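PDB 6VVW: tautomerase, which belongs to the tautomerase superfamily, whose small beta-alpha-beta subunits here assemble as a trimer. Local coordinates for residues Gln22-Val27 with Ile39-His44. Sequence-based numbering, arbitrary orientation.
Sequences QNATKV and IRISLH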
# COMPACT_ATOMS: atom_id res chain seq x y z
N GLN A 22 -18.16 7.98 3.02
CA GLN A 22 -19.02 8.16 4.18
C GLN A 22 -19.74 6.86 4.53
O GLN A 22 -19.76 6.44 5.69
CB GLN A 22 -20.01 9.29 3.91
CG GLN A 22 -19.31 10.65 3.71
CD GLN A 22 -20.04 11.81 4.36
OE1 GLN A 22 -21.11 12.21 3.90
NE2 GLN A 22 -19.47 12.36 5.42
N ASN A 23 -20.32 6.21 3.54
CA ASN A 23 -20.89 4.91 3.81
C ASN A 23 -19.84 3.81 3.78
O ASN A 23 -20.14 2.67 4.13
CB ASN A 23 -21.99 4.61 2.80
CG ASN A 23 -22.74 5.86 2.39
OD1 ASN A 23 -23.08 6.69 3.22
ND2 ASN A 23 -22.99 6.01 1.10
N ALA A 24 -18.62 4.11 3.36
CA ALA A 24 -17.56 3.15 3.57
C ALA A 24 -17.22 3.10 5.05
O ALA A 24 -17.07 2.02 5.62
CB ALA A 24 -16.33 3.51 2.73
N THR A 25 -17.12 4.26 5.69
CA THR A 25 -17.02 4.28 7.14
C THR A 25 -18.24 3.62 7.77
O THR A 25 -18.12 2.67 8.56
CB THR A 25 -16.87 5.71 7.63
OG1 THR A 25 -15.71 6.29 7.03
CG2 THR A 25 -16.71 5.73 9.11
N LYS A 26 -19.44 4.09 7.42
CA LYS A 26 -20.65 3.56 8.04
C LYS A 26 -20.79 2.05 7.83
O LYS A 26 -21.38 1.36 8.67
CB LYS A 26 -21.87 4.30 7.49
CG LYS A 26 -23.12 4.16 8.33
CD LYS A 26 -23.36 5.36 9.26
CE LYS A 26 -24.82 5.34 9.77
NZ LYS A 26 -25.22 6.53 10.59
N VAL A 27 -20.25 1.53 6.73
CA VAL A 27 -20.28 0.10 6.46
C VAL A 27 -19.15 -0.60 7.20
O VAL A 27 -19.27 -1.79 7.53
CB VAL A 27 -20.21 -0.18 4.94
CG1 VAL A 27 -19.59 -1.52 4.63
CG2 VAL A 27 -21.59 -0.13 4.33
N ILE A 39 -11.31 3.33 12.62
CA ILE A 39 -11.37 3.25 11.17
C ILE A 39 -10.87 4.54 10.58
O ILE A 39 -11.09 5.62 11.13
CB ILE A 39 -12.80 2.96 10.71
CG1 ILE A 39 -13.42 1.86 11.58
CG2 ILE A 39 -12.79 2.63 9.23
CD1 ILE A 39 -14.92 1.97 11.77
N ARG A 40 -10.16 4.43 9.46
CA ARG A 40 -9.95 5.54 8.57
C ARG A 40 -10.05 5.00 7.16
O ARG A 40 -10.00 3.79 6.93
CB ARG A 40 -8.60 6.24 8.80
CG ARG A 40 -7.53 5.36 9.41
CD ARG A 40 -6.20 6.07 9.55
NE ARG A 40 -6.14 6.87 10.77
CZ ARG A 40 -5.12 7.65 11.14
NH1 ARG A 40 -4.04 7.79 10.38
NH2 ARG A 40 -5.20 8.33 12.26
N ILE A 41 -10.25 5.89 6.20
CA ILE A 41 -10.32 5.50 4.80
C ILE A 41 -9.69 6.60 3.99
O ILE A 41 -9.97 7.78 4.21
CB ILE A 41 -11.77 5.27 4.33
CG1 ILE A 41 -12.36 4.05 5.02
CG2 ILE A 41 -11.79 5.07 2.84
CD1 ILE A 41 -13.86 4.03 5.07
N SER A 42 -8.84 6.23 3.04
CA SER A 42 -8.15 7.20 2.21
C SER A 42 -8.40 6.86 0.75
O SER A 42 -8.14 5.73 0.33
CB SER A 42 -6.66 7.20 2.50
OG SER A 42 -5.98 6.33 1.61
N LEU A 43 -8.86 7.83 -0.04
CA LEU A 43 -9.05 7.60 -1.46
C LEU A 43 -7.98 8.31 -2.28
O LEU A 43 -7.67 9.48 -2.02
CB LEU A 43 -10.44 8.07 -1.91
CG LEU A 43 -10.71 7.75 -3.38
CD1 LEU A 43 -10.53 6.27 -3.52
CD2 LEU A 43 -12.11 8.10 -3.78
N HIS A 44 -7.43 7.60 -3.29
CA HIS A 44 -6.32 8.09 -4.11
C HIS A 44 -6.60 7.73 -5.56
O HIS A 44 -6.23 6.64 -6.01
CB HIS A 44 -5.02 7.49 -3.62
CG HIS A 44 -3.90 7.52 -4.62
ND1 HIS A 44 -3.72 8.55 -5.52
CD2 HIS A 44 -2.88 6.65 -4.84
CE1 HIS A 44 -2.64 8.32 -6.25
NE2 HIS A 44 -2.12 7.17 -5.86
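The helical turn of A24 and T25 lies against strand 40-43, outermost in the sheet of its own chain; the CA atoms of T25 and I39, just before the strand, are 7.0 Å apart, and I41 reaches from the strand to touch both helical residues. This is the helix-on-sheet packing of the beta-alpha-beta unit built from strand 3-8, helix 16-30 and strand 40-43, a hallmark of the tautomerase fold. I41 carries the contact through a single methyl, CD1. Its CG1 branch lies anti to the carbonyl carbon (chi1 -67°) and the chain then runs on extended (chi2 157°), which carries CD1 up to the helix backbone, 3.3 Å from the T25 N. The long branch of isoleucine suits a strand position that faces a helix, and the single CB of alanine in the facing turn is consistent with a close approach of helix and strand. A24 CB and I41 CD1 are 3.4 Å apart, closer than usual van der Waals contact. T25 OG1 is hydrogen-bonded to L21 O, four residues back in the helix, so a threonine can sit buried beside a hydrocarbon. I41 also packs on L4, L21 and I28, which joins the contact to the core between helix and sheet. The CB of R40 is turned away from the helix, and its NH2 hydrogen-bonds to C98 O of the second subunit, where the sheet continues across the interface. On the helix side, the T25 side chain crosses that of I41 obliquely, with OG1 beside the methyl CD1 at 3.5 Å.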